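MAGE domain-containing protein (Xenopus laevis, PDB 7DG2) probably acts as the Nse3-type subunit of the Smc5/6 complex, pairing with Nse1 to hold and shape Nse4. Local coordinates at residues Gln8-Val13 with Ile51-Ile56; Gln18-Lys23 with Ala33-Ser38; Ile109-Asn114 with Thr202-Asp207. One frame throughout, in Å; residues are numbered along the deposited sequence.

Contact 1 (Gln8-Val13 with Ile51-Ile56)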
loop_
_atom_site.group_PDB
_atom_site.type_symbol
_atom_site.label_atom_id
_atom_site.label_comp_id
_atom_site.label_asym_id
_atom_site.label_seq_id
_atom_site.Cartn_x
_atom_site.Cartn_y
_atom_site.Cartn_z
ATOM N N GLN B 8 28.477 -12.236 -1.648
ATOM C CA GLN B 8 27.577 -12.657 -0.578
ATOM C C GLN B 8 27.146 -11.480 0.291
ATOM O O GLN B 8 26.007 -11.458 0.765
ATOM C CB GLN B 8 28.228 -13.751 0.276
ATOM C CG GLN B 8 28.392 -15.105 -0.432
ATOM C CD GLN B 8 27.082 -15.680 -0.982
ATOM O OE1 GLN B 8 26.123 -15.926 -0.241
ATOM N NE2 GLN B 8 27.045 -15.902 -2.292
ATOM N N VAL B 9 28.026 -10.494 0.500
ATOM C CA VAL B 9 27.652 -9.306 1.263
ATOM C C VAL B 9 26.633 -8.468 0.495
ATOM O O VAL B 9 25.673 -7.954 1.081
ATOM C CB VAL B 9 28.903 -8.492 1.629
ATOM C CG1 VAL B 9 28.512 -7.165 2.269
ATOM C CG2 VAL B 9 29.788 -9.302 2.561
ATOM N N ASN B 10 26.823 -8.308 -0.822
ATOM C CA ASN B 10 25.820 -7.623 -1.639
ATOM C C ASN B 10 24.458 -8.289 -1.506
ATOM O O ASN B 10 23.425 -7.614 -1.393
ATOM C CB ASN B 10 26.241 -7.617 -3.110
ATOM C CG ASN B 10 27.321 -6.616 -3.401
ATOM O OD1 ASN B 10 27.388 -5.560 -2.774
ATOM N ND2 ASN B 10 28.178 -6.935 -4.368
ATOM N N LEU B 11 24.436 -9.621 -1.562
ATOM C CA LEU B 11 23.174 -10.344 -1.451
ATOM C C LEU B 11 22.504 -10.070 -0.112
ATOM O O LEU B 11 21.281 -9.886 -0.050
ATOM C CB LEU B 11 23.413 -11.844 -1.640
ATOM C CG LEU B 11 23.857 -12.281 -3.038
ATOM C CD1 LEU B 11 24.128 -13.774 -3.063
ATOM C CD2 LEU B 11 22.818 -11.919 -4.078
ATOM N N LYS B 12 23.293 -10.032 0.974
ATOM C CA LYS B 12 22.713 -9.755 2.287
ATOM C C LYS B 12 22.131 -8.356 2.346
ATOM O O LYS B 12 21.108 -8.134 3.003
ATOM C CB LYS B 12 23.758 -9.886 3.399
ATOM C CG LYS B 12 24.441 -11.204 3.479
ATOM C CD LYS B 12 23.444 -12.304 3.605
ATOM C CE LYS B 12 22.755 -12.282 4.924
ATOM N NZ LYS B 12 21.985 -13.533 5.053
ATOM N N VAL B 13 22.807 -7.380 1.724
ATOM C CA VAL B 13 22.287 -6.015 1.728
ATOM C C VAL B 13 20.910 -5.975 1.083
ATOM O O VAL B 13 19.977 -5.362 1.610
ATOM C CB VAL B 13 23.260 -5.053 1.022
ATOM C CG1 VAL B 13 22.611 -3.690 0.819
ATOM C CG2 VAL B 13 24.541 -4.903 1.868
ATOM N N ILE B 51 23.797 -2.921 7.385
ATOM C CA ILE B 51 22.660 -2.027 7.597
ATOM C C ILE B 51 22.948 -0.651 6.994
ATOM O O ILE B 51 22.047 -0.002 6.451
ATOM C CB ILE B 51 22.294 -1.954 9.094
ATOM C CG1 ILE B 51 21.865 -3.347 9.590
ATOM C CG2 ILE B 51 21.175 -0.940 9.339
ATOM C CD1 ILE B 51 21.376 -3.379 11.024
ATOM N N HIS B 52 24.206 -0.203 7.036
ATOM C CA HIS B 52 24.550 1.058 6.384
ATOM C C HIS B 52 24.267 1.002 4.884
ATOM O O HIS B 52 23.640 1.908 4.324
ATOM C CB HIS B 52 26.022 1.396 6.642
ATOM C CG HIS B 52 26.492 2.599 5.888
ATOM N ND1 HIS B 52 26.054 3.876 6.174
ATOM C CD2 HIS B 52 27.321 2.718 4.825
ATOM C CE1 HIS B 52 26.616 4.732 5.338
ATOM N NE2 HIS B 52 27.382 4.054 4.503
ATOM N N ARG B 53 24.720 -0.056 4.215
ATOM C CA ARG B 53 24.492 -0.140 2.777
ATOM C C ARG B 53 23.002 -0.250 2.458
ATOM O O ARG B 53 22.544 0.288 1.446
ATOM C CB ARG B 53 25.268 -1.317 2.187
ATOM C CG ARG B 53 26.790 -1.158 2.298
ATOM C CD ARG B 53 27.522 -2.338 1.662
ATOM N NE ARG B 53 27.098 -2.520 0.279
ATOM C CZ ARG B 53 27.456 -3.541 -0.496
ATOM N NH1 ARG B 53 28.261 -4.487 -0.029
ATOM N NH2 ARG B 53 27.004 -3.615 -1.742
ATOM N N ALA B 54 22.234 -0.949 3.305
ATOM C CA ALA B 54 20.788 -1.012 3.101
ATOM C C ALA B 54 20.146 0.350 3.299
ATOM O O ALA B 54 19.245 0.742 2.543
ATOM C CB ALA B 54 20.164 -2.041 4.052
ATOM N N GLN B 55 20.595 1.090 4.317
ATOM C CA GLN B 55 20.088 2.434 4.540
ATOM C C GLN B 55 20.360 3.326 3.337
ATOM O O GLN B 55 19.481 4.087 2.907
ATOM C CB GLN B 55 20.727 3.019 5.807
ATOM C CG GLN B 55 20.272 4.436 6.125
ATOM C CD GLN B 55 20.830 4.947 7.439
ATOM O OE1 GLN B 55 21.698 4.320 8.036
ATOM N NE2 GLN B 55 20.348 6.114 7.877
ATOM N N ILE B 56 21.562 3.221 2.759
ATOM C CA ILE B 56 21.902 4.043 1.597
ATOM C C ILE B 56 21.031 3.669 0.405
ATOM O O ILE B 56 20.573 4.544 -0.340
ATOM C CB ILE B 56 23.405 3.924 1.276
ATOM C CG1 ILE B 56 24.232 4.534 2.418
ATOM C CG2 ILE B 56 23.739 4.597 -0.058
ATOM C CD1 ILE B 56 23.779 5.944 2.847
#
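The Arg53 guanidinium has Val13 over one face, its methyl CG2 standing 3.8 Å above the plane and shifted toward the rim. At the edge of the same group lies the Asn10 amide, whose plane is turned 88° from it. How these two meet in detail is doubtful, because Asn10 OD1 is modelled only 2.2 Å from Arg53 NH2, too short for a real bond. Val9 comes in obliquely, with CG1 3.5 Å from Arg53 NH1. The arginine chain is bent at chi3 (55°), which turns the guanidinium toward Asn10 and Val9. Segments 8-13 and 51-56, on helices 6-23 and 47-62, run at 56° to each other, their axes 9.5 Å apart at closest. By order and topology these are the first and third helices of a winged-helix domain, the first of two in this MAGE protein. Deeper in the interface Val13 does the apolar work: CG2 lies 3.7 Å from Arg53 CB, and CG1 reaches the backbone of the opposing helix, 3.7 Å from Ala54 N. Small as it is, Ala54 lets the backbones approach closely, with its CA 5.4 Å from that of Val13. Further along helix 6-23, Val16 and Val17 also pack on the Ala54 methyl.

Contact 2 (Gln18-Lys23 with Ala33-Ser38)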
loop_
_atom_site.group_PDB
_atom_site.type_symbol
_atom_site.label_atom_id
_atom_site.label_comp_id
_atom_site.label_asym_id
_atom_site.label_seq_id
_atom_site.Cartn_x
_atom_site.Cartn_y
_atom_site.Cartn_z
ATOM N N GLN B 18 14.864 -5.722 1.485
ATOM C CA GLN B 18 13.569 -6.388 1.335
ATOM C C GLN B 18 12.877 -6.535 2.680
ATOM O O GLN B 18 11.667 -6.305 2.797
ATOM C CB GLN B 18 13.739 -7.769 0.711
ATOM C CG GLN B 18 14.177 -7.789 -0.721
ATOM C CD GLN B 18 14.239 -9.211 -1.233
ATOM O OE1 GLN B 18 15.312 -9.825 -1.261
ATOM N NE2 GLN B 18 13.077 -9.762 -1.613
ATOM N N TYR B 19 13.635 -6.943 3.700
ATOM C CA TYR B 19 13.069 -7.143 5.026
ATOM C C TYR B 19 12.531 -5.836 5.588
ATOM O O TYR B 19 11.436 -5.800 6.158
ATOM C CB TYR B 19 14.160 -7.727 5.930
ATOM C CG TYR B 19 13.767 -8.040 7.342
ATOM C CD1 TYR B 19 13.176 -9.254 7.658
ATOM C CD2 TYR B 19 14.044 -7.156 8.372
ATOM C CE1 TYR B 19 12.861 -9.564 8.960
ATOM C CE2 TYR B 19 13.717 -7.457 9.671
ATOM C CZ TYR B 19 13.124 -8.657 9.960
ATOM O OH TYR B 19 12.794 -8.974 11.261
ATOM N N LEU B 20 13.286 -4.740 5.428
ATOM C CA LEU B 20 12.813 -3.453 5.940
ATOM C C LEU B 20 11.498 -3.035 5.281
ATOM O O LEU B 20 10.567 -2.569 5.958
ATOM C CB LEU B 20 13.896 -2.393 5.721
ATOM C CG LEU B 20 15.057 -2.571 6.703
ATOM C CD1 LEU B 20 16.239 -1.734 6.255
ATOM C CD2 LEU B 20 14.620 -2.162 8.113
ATOM N N LEU B 21 11.400 -3.185 3.960
ATOM C CA LEU B 21 10.157 -2.844 3.273
ATOM C C LEU B 21 9.002 -3.711 3.759
ATOM O O LEU B 21 7.912 -3.207 4.070
ATOM C CB LEU B 21 10.342 -3.008 1.764
ATOM C CG LEU B 21 11.329 -2.041 1.133
ATOM C CD1 LEU B 21 11.536 -2.437 -0.340
ATOM C CD2 LEU B 21 10.791 -0.614 1.237
ATOM N N ILE B 22 9.234 -5.020 3.860
ATOM C CA ILE B 22 8.139 -5.923 4.196
ATOM C C ILE B 22 7.714 -5.737 5.645
ATOM O O ILE B 22 6.517 -5.728 5.961
ATOM C CB ILE B 22 8.549 -7.371 3.877
ATOM C CG1 ILE B 22 8.614 -7.510 2.347
ATOM C CG2 ILE B 22 7.575 -8.346 4.550
ATOM C CD1 ILE B 22 9.362 -8.725 1.840
ATOM N N LYS B 23 8.678 -5.531 6.549
ATOM C CA LYS B 23 8.330 -5.284 7.943
ATOM C C LYS B 23 7.763 -3.887 8.188
ATOM O O LYS B 23 7.315 -3.621 9.305
ATOM C CB LYS B 23 9.555 -5.521 8.841
ATOM C CG LYS B 23 9.955 -7.004 8.887
ATOM C CD LYS B 23 8.813 -7.863 9.482
ATOM C CE LYS B 23 9.257 -9.289 9.765
ATOM N NZ LYS B 23 8.153 -10.074 10.411
ATOM N N ALA B 33 17.819 -5.730 16.424
ATOM C CA ALA B 33 18.194 -7.095 16.783
ATOM C C ALA B 33 17.524 -8.129 15.882
ATOM O O ALA B 33 18.122 -9.172 15.594
ATOM C CB ALA B 33 17.855 -7.364 18.253
ATOM N N ASP B 34 16.309 -7.843 15.399
ATOM C CA ASP B 34 15.638 -8.776 14.495
ATOM C C ASP B 34 16.241 -8.729 13.097
ATOM O O ASP B 34 16.376 -9.765 12.446
ATOM C CB ASP B 34 14.138 -8.485 14.416
ATOM C CG ASP B 34 13.381 -8.874 15.679
ATOM O OD1 ASP B 34 13.819 -9.805 16.389
ATOM O OD2 ASP B 34 12.330 -8.253 15.952
ATOM N N ILE B 35 16.613 -7.539 12.604
ATOM C CA ILE B 35 17.357 -7.482 11.349
ATOM C C ILE B 35 18.604 -8.350 11.433
ATOM O O ILE B 35 18.909 -9.136 10.525
ATOM C CB ILE B 35 17.735 -6.030 11.008
ATOM C CG1 ILE B 35 16.488 -5.155 10.921
ATOM C CG2 ILE B 35 18.524 -6.005 9.692
ATOM C CD1 ILE B 35 16.849 -3.660 10.812
ATOM N N VAL B 36 19.369 -8.192 12.513
ATOM C CA VAL B 36 20.647 -8.894 12.600
ATOM C C VAL B 36 20.437 -10.400 12.729
ATOM O O VAL B 36 21.106 -11.194 12.055
ATOM C CB VAL B 36 21.469 -8.323 13.764
ATOM C CG1 VAL B 36 22.777 -9.106 13.920
ATOM C CG2 VAL B 36 21.746 -6.833 13.496
ATOM N N ARG B 37 19.487 -10.810 13.567
ATOM C CA ARG B 37 19.273 -12.230 13.850
ATOM C C ARG B 37 18.604 -12.944 12.682
ATOM O O ARG B 37 19.048 -14.021 12.266
ATOM C CB ARG B 37 18.430 -12.375 15.124
ATOM C CG ARG B 37 17.854 -13.765 15.397
ATOM C CD ARG B 37 17.265 -13.779 16.808
ATOM N NE ARG B 37 15.806 -13.872 16.894
ATOM C CZ ARG B 37 14.928 -12.991 16.407
ATOM N NH1 ARG B 37 13.630 -13.195 16.591
ATOM N NH2 ARG B 37 15.314 -11.928 15.715
ATOM N N SER B 38 17.546 -12.352 12.131
ATOM C CA SER B 38 16.721 -13.030 11.139
ATOM C C SER B 38 17.256 -12.923 9.728
ATOM O O SER B 38 16.950 -13.786 8.898
ATOM C CB SER B 38 15.291 -12.479 11.162
ATOM O OG SER B 38 14.653 -12.806 12.386
HETATM O O HOH W 1 11.820 -11.348 11.833
#
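Tyr19 and Ile35 mark the nearest backbone approach, 7.6 Å between their CA atoms, where two helical segments run at 130° to each other with axes 11.3 Å apart. That wide separation is spanned mainly by the Tyr19 side chain. Its first torsion (chi1 -179°) swings the ring away from its own backbone N and across to helix 32-40, where CE2 lies 3.8 Å from Ile35 CG1, which approaches the ring obliquely. One turn further along its own helix, Lys23 lays its aliphatic chain on one face of the ring, CG sitting over the centre. The phenol oxygen overshoots Ile35 and comes within 3.5 Å of Asp34 CB, a van der Waals contact with no direct hydrogen bond across the interface. Instead a water in the ring plane joins the helices: it lies 2.6 Å from Tyr19 OH and 3.2 Å from Ser38 OG. A phenylalanine here would still cover Ile35, but the water would probably lose its short bond, and Ser38 its link to helix 6-23. Leu20 meets Ile35 at about a right angle, CD2 to CD1 at 3.8 Å. Asp34 turns its carboxylate to Arg37 of its own helix, in a salt bridge with a weak hydrogen bond. Around Tyr19, Leu20 and Ile35 the winged-helix core closes: Ile30 of the short strand 30-31 touches all three, Leu58 of helix 47-62 packs on Leu20, and Met90 of the neighbouring Nse1 chain packs on Tyr19 and Lys23.

Contact 3 (Ile109-Asn114 with Thr202-Asp207)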
loop_
_atom_site.group_PDB
_atom_site.type_symbol
_atom_site.label_atom_id
_atom_site.label_comp_id
_atom_site.label_asym_id
_atom_site.label_seq_id
_atom_site.Cartn_x
_atom_site.Cartn_y
_atom_site.Cartn_z
ATOM N N ILE B 109 -4.079 16.457 21.919
ATOM C CA ILE B 109 -3.015 16.200 22.883
ATOM C C ILE B 109 -2.048 17.373 22.931
ATOM O O ILE B 109 -1.750 17.914 23.999
ATOM C CB ILE B 109 -2.290 14.891 22.533
ATOM C CG1 ILE B 109 -3.228 13.691 22.669
ATOM C CG2 ILE B 109 -1.017 14.746 23.373
ATOM C CD1 ILE B 109 -2.622 12.410 22.105
ATOM N N PHE B 110 -1.544 17.786 21.770
ATOM C CA PHE B 110 -0.568 18.866 21.729
ATOM C C PHE B 110 -1.174 20.186 22.201
ATOM O O PHE B 110 -0.560 20.910 22.995
ATOM C CB PHE B 110 -0.008 18.992 20.306
ATOM C CG PHE B 110 0.654 20.312 20.027
ATOM C CD1 PHE B 110 1.818 20.674 20.687
ATOM C CD2 PHE B 110 0.106 21.192 19.100
ATOM C CE1 PHE B 110 2.432 21.906 20.435
ATOM C CE2 PHE B 110 0.710 22.418 18.839
ATOM C CZ PHE B 110 1.879 22.771 19.512
ATOM N N MET B 111 -2.379 20.517 21.728
ATOM C CA MET B 111 -2.948 21.830 22.022
ATOM C C MET B 111 -3.302 21.974 23.496
ATOM O O MET B 111 -3.329 23.101 24.006
ATOM C CB MET B 111 -4.178 22.085 21.145
ATOM C CG MET B 111 -3.876 22.235 19.630
ATOM S SD MET B 111 -2.708 23.557 19.223
ATOM C CE MET B 111 -3.766 25.002 19.382
ATOM N N LYS B 112 -3.534 20.855 24.185
ATOM C CA LYS B 112 -3.826 20.820 25.611
ATOM C C LYS B 112 -2.592 20.551 26.460
ATOM O O LYS B 112 -2.724 20.079 27.592
ATOM C CB LYS B 112 -4.891 19.758 25.904
ATOM C CG LYS B 112 -6.267 20.110 25.404
ATOM C CD LYS B 112 -6.761 21.376 26.077
ATOM C CE LYS B 112 -8.250 21.572 25.875
ATOM N NZ LYS B 112 -8.725 22.773 26.614
ATOM N N GLY B 113 -1.399 20.829 25.948
ATOM C CA GLY B 113 -0.200 20.730 26.759
ATOM C C GLY B 113 0.507 19.395 26.732
ATOM O O GLY B 113 1.213 19.070 27.693
ATOM N N ASN B 114 0.326 18.604 25.673
ATOM C CA ASN B 114 1.071 17.380 25.349
ATOM C C ASN B 114 0.610 16.157 26.133
ATOM O O ASN B 114 1.296 15.124 26.115
ATOM C CB ASN B 114 2.580 17.591 25.504
ATOM C CG ASN B 114 3.094 18.692 24.590
ATOM O OD1 ASN B 114 2.917 18.630 23.375
ATOM N ND2 ASN B 114 3.684 19.725 25.175
ATOM N N THR B 202 -0.287 31.642 21.040
ATOM C CA THR B 202 1.016 32.036 21.580
ATOM C C THR B 202 1.656 30.934 22.416
ATOM O O THR B 202 2.851 30.648 22.279
ATOM C CB THR B 202 0.866 33.305 22.424
ATOM O OG1 THR B 202 0.320 34.354 21.617
ATOM C CG2 THR B 202 2.211 33.744 22.959
ATOM N N THR B 203 0.877 30.313 23.299
ATOM C CA THR B 203 1.425 29.296 24.193
ATOM C C THR B 203 1.894 28.070 23.418
ATOM O O THR B 203 3.007 27.568 23.630
ATOM C CB THR B 203 0.373 28.900 25.228
ATOM O OG1 THR B 203 -0.060 30.069 25.944
ATOM C CG2 THR B 203 0.947 27.882 26.204
ATOM N N GLN B 204 1.046 27.565 22.526
ATOM C CA GLN B 204 1.399 26.383 21.750
ATOM C C GLN B 204 2.490 26.696 20.731
ATOM O O GLN B 204 3.361 25.854 20.468
ATOM C CB GLN B 204 0.135 25.831 21.088
ATOM C CG GLN B 204 -0.919 25.323 22.109
ATOM C CD GLN B 204 -1.832 26.415 22.687
ATOM O OE1 GLN B 204 -1.641 27.610 22.454
ATOM N NE2 GLN B 204 -2.845 25.990 23.437
ATOM N N TYR B 205 2.477 27.907 20.175
ATOM C CA TYR B 205 3.538 28.314 19.260
ATOM C C TYR B 205 4.902 28.274 19.936
ATOM O O TYR B 205 5.880 27.798 19.350
ATOM C CB TYR B 205 3.246 29.714 18.726
ATOM C CG TYR B 205 4.155 30.138 17.607
ATOM C CD1 TYR B 205 3.830 29.858 16.287
ATOM C CD2 TYR B 205 5.321 30.846 17.861
ATOM C CE1 TYR B 205 4.653 30.255 15.255
ATOM C CE2 TYR B 205 6.148 31.242 16.836
ATOM C CZ TYR B 205 5.809 30.945 15.536
ATOM O OH TYR B 205 6.630 31.344 14.507
ATOM N N LYS B 206 4.997 28.780 21.169
ATOM C CA LYS B 206 6.285 28.737 21.851
ATOM C C LYS B 206 6.700 27.301 22.140
ATOM O O LYS B 206 7.876 26.950 21.994
ATOM C CB LYS B 206 6.236 29.562 23.140
ATOM C CG LYS B 206 7.594 29.689 23.823
ATOM C CD LYS B 206 7.632 30.826 24.837
ATOM C CE LYS B 206 9.033 30.989 25.424
ATOM N NZ LYS B 206 9.159 32.224 26.257
ATOM N N ASP B 207 5.743 26.450 22.529
ATOM C CA ASP B 207 6.063 25.048 22.775
ATOM C C ASP B 207 6.550 24.365 21.502
ATOM O O ASP B 207 7.461 23.530 21.543
ATOM C CB ASP B 207 4.845 24.330 23.349
ATOM C CG ASP B 207 5.152 22.908 23.770
ATOM O OD1 ASP B 207 6.219 22.677 24.378
ATOM O OD2 ASP B 207 4.325 22.021 23.504
HETATM O O HOH W 2 1.626 22.417 23.791
#
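Asp207 OD2 is gripped by three groups. Asn114 ND2 donates to it at 2.9 Å, on the syn side but 28° out of the carboxylate plane; a water donates at 2.7 Å; and Lys183 NZ, from helix 183-193, makes a salt bridge. The same water donates its other hydrogen to Phe110 O at 2.8 Å, tying the carboxylate to the end of helix 94-111. These donors would tend to stabilise the aspartate as an anion. The Phe110 ring slides alongside Asp207, nearly coplanar with the carboxylate, and turns its edge to the polar atoms: CE1 lies 3.6 Å from Asp207 OD2 and CZ 3.6 Å from Gln204 O. Asn114 OD1 also sits in the ring plane, at the edge.

One turn back on helix 202-209, Gln204 bends at chi2 (84°) and brings its amide to the end of helix 94-111. NE2 donates to Met111 O at 3.0 Å in an almost straight bond (176°) that lies in the carbonyl plane and uses a lone pair. The other end of the amide, OE1, bonds to Thr5 OG1 of the Nse4 chain, so both ends hold the group against rotation. Met111 crosses the glutamine at about a right angle, its SD 3.8 Å from Gln204 CG.

Behind all this is a Schellman motif, with Gly113 at positive phi, Gly113 N bonded to Phe110 O and Asn114 N to Ile109 O; it ends the first helix of the second winged-helix domain and turns the chain toward strand 116-117.

Contacts 1 and 2 belong to one domain and share helix 6-23; their centres are about 12 Å apart, and contact 2 is nested in the loop that contact 1 closes. They touch directly, Ile51 CD1 packing 4.1 Å from Ile35 CG2, so the three helices of the first winged helix share one core. Contact 3 lies on the opposite side of the chain's centre, in the second half of the molecule: its centre is about 42 Å from that of contact 1 and about 37 Å from that of contact 2, with no touch. Other subunits also tell them apart. Nse1 and Nse4 pack beside contact 2, Nse4 lies against contact 3, and neither reaches the two segments of contact 1.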